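PDB 3FID: putative outer membrane protein (LpxR) from Salmonella typhimurium, which probably removes acyl chains from the lipid A of lipopolysaccharide as a beta-barrel enzyme of the outer membrane. Local coordinates for residues Q118-A121 with H122-G126. Numbering follows the deposited sequence.
Sequences QNRA and HRIIG
Four successive i to i+4 backbone bonds tie Gln-118, Asn-119, Arg-120 and Ala-121 to His-122, Arg-123, Ile-124 and Ile-125, the first, from His-122 N to Gln-118 O, being nearly straight at 170° and 3.0 Å long. One turn apart on the same face, Gln-118 and His-122 show how a helix can pair an amide side chain with a flat ring. Gln-118 holds CG anti to its own nitrogen (chi1 -164°) and runs on extended, which lays CG over one face of the imidazole, displaced toward the NE2-CE1 side, in a CH-pi contact 3.8 Å from the centroid of the His-122 ring. Beyond CG the amide stays nearly parallel to the imidazole, the planes 13° apart, with Gln-118 CD 3.7 Å from His-122 CE1. OE1 of Gln-118 accepts a hydrogen bond from Trp-133, anchoring the amide end, while Tyr-130 meets the His-122 ring edge-to-face. This is the last stretch of helix 114-125, an excursion between two neighbouring strands of the LpxR beta-barrel; the nearest atoms of the Gln-118 side chain and a zinc ion bound by Thr-34 and Asp-10 are about 5 Å apart. On the surface, Arg-120 and Ile-124 run alongside each other in the same direction. The aliphatic chain of Arg-120 is extended as far as NE, and its guanidinium rests one face on Ile-124 CD1, which sits over the centre with CZ of Arg-120 3.8 Å from that methyl. Ile-124 also brings CG1 within 3.2 Å of Arg-120 O, the carbonyl that its own backbone nitrogen binds. At Gly-126 the chain turns out of the helix with positive phi in a Schellman motif, its N donating one of the two return bonds, to Arg-123 O over 3.2 Å.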
loop_
_atom_site.group_PDB
_atom_site.type_symbol
_atom_site.label_atom_id
_atom_site.label_comp_id
_atom_site.label_asym_id
_atom_site.label_seq_id
_atom_site.Cartn_x
_atom_site.Cartn_y
_atom_site.Cartn_z
ATOM N N GLN A 118 -15.297 9.422 2.803
ATOM C CA GLN A 118 -15.962 8.968 1.570
ATOM C C GLN A 118 -17.272 9.687 1.311
ATOM O O GLN A 118 -17.509 10.117 0.198
ATOM C CB GLN A 118 -16.164 7.445 1.525
ATOM C CG GLN A 118 -16.481 6.960 0.081
ATOM C CD GLN A 118 -16.856 5.486 0.026
ATOM O OE1 GLN A 118 -17.892 5.064 0.571
ATOM N NE2 GLN A 118 -16.034 4.703 -0.665
ATOM N N ASN A 119 -18.099 9.857 2.342
ATOM C CA ASN A 119 -19.330 10.635 2.187
ATOM C C ASN A 119 -19.046 12.062 1.677
ATOM O O ASN A 119 -19.748 12.584 0.790
ATOM C CB ASN A 119 -20.111 10.693 3.498
ATOM C CG ASN A 119 -20.921 9.436 3.772
ATOM O OD1 ASN A 119 -20.793 8.427 3.089
ATOM N ND2 ASN A 119 -21.741 9.491 4.806
ATOM N N ARG A 120 -18.013 12.693 2.236
ATOM C CA ARG A 120 -17.592 14.024 1.809
ATOM C C ARG A 120 -17.267 14.029 0.316
ATOM O O ARG A 120 -17.724 14.902 -0.424
ATOM C CB ARG A 120 -16.361 14.465 2.617
ATOM C CG ARG A 120 -15.661 15.729 2.092
ATOM C CD ARG A 120 -14.425 16.041 2.955
ATOM N NE ARG A 120 -13.760 17.282 2.553
ATOM C CZ ARG A 120 -12.898 17.376 1.536
ATOM N NH1 ARG A 120 -12.622 16.298 0.784
ATOM N NH2 ARG A 120 -12.320 18.544 1.252
ATOM N N ALA A 121 -16.456 13.058 -0.106
ATOM C CA ALA A 121 -15.937 12.980 -1.478
ATOM C C ALA A 121 -17.086 12.853 -2.470
ATOM O O ALA A 121 -17.144 13.554 -3.501
ATOM C CB ALA A 121 -14.987 11.777 -1.596
ATOM N N HIS A 122 -18.002 11.955 -2.125
ATOM C CA HIS A 122 -19.204 11.677 -2.883
ATOM C C HIS A 122 -20.112 12.885 -2.964
ATOM O O HIS A 122 -20.570 13.215 -4.044
ATOM C CB HIS A 122 -19.928 10.451 -2.298
ATOM C CG HIS A 122 -19.217 9.156 -2.578
ATOM N ND1 HIS A 122 -19.778 7.919 -2.327
ATOM C CD2 HIS A 122 -17.997 8.911 -3.124
ATOM C CE1 HIS A 122 -18.929 6.972 -2.687
ATOM N NE2 HIS A 122 -17.842 7.548 -3.174
ATOM N N ARG A 123 -20.350 13.560 -1.841
ATOM C CA ARG A 123 -21.175 14.777 -1.842
ATOM C C ARG A 123 -20.582 15.836 -2.775
ATOM O O ARG A 123 -21.301 16.458 -3.571
ATOM C CB ARG A 123 -21.349 15.334 -0.416
ATOM C CG ARG A 123 -22.235 16.600 -0.339
ATOM C CD ARG A 123 -22.375 17.113 1.091
ATOM N NE ARG A 123 -21.093 17.223 1.796
ATOM C CZ ARG A 123 -20.189 18.167 1.569
ATOM N NH1 ARG A 123 -19.052 18.178 2.269
ATOM N NH2 ARG A 123 -20.410 19.080 0.637
ATOM N N ILE A 124 -19.266 16.024 -2.685
ATOM C CA ILE A 124 -18.557 17.009 -3.510
ATOM C C ILE A 124 -18.722 16.711 -5.011
ATOM O O ILE A 124 -18.955 17.630 -5.800
ATOM C CB ILE A 124 -17.059 17.138 -3.107
ATOM C CG1 ILE A 124 -16.923 17.770 -1.716
ATOM C CG2 ILE A 124 -16.276 17.968 -4.126
ATOM C CD1 ILE A 124 -15.471 17.815 -1.169
ATOM N N ILE A 125 -18.640 15.436 -5.404
ATOM C CA ILE A 125 -18.788 15.092 -6.834
ATOM C C ILE A 125 -20.237 14.812 -7.258
ATOM O O ILE A 125 -20.519 14.580 -8.435
ATOM C CB ILE A 125 -17.823 13.959 -7.295
ATOM C CG1 ILE A 125 -18.191 12.624 -6.635
ATOM C CG2 ILE A 125 -16.368 14.370 -7.035
ATOM C CD1 ILE A 125 -17.670 11.392 -7.355
ATOM N N GLY A 126 -21.157 14.874 -6.308
ATOM C CA GLY A 126 -22.563 14.590 -6.583
ATOM C C GLY A 126 -22.896 13.112 -6.740
ATOM O O GLY A 126 -23.919 12.772 -7.340
#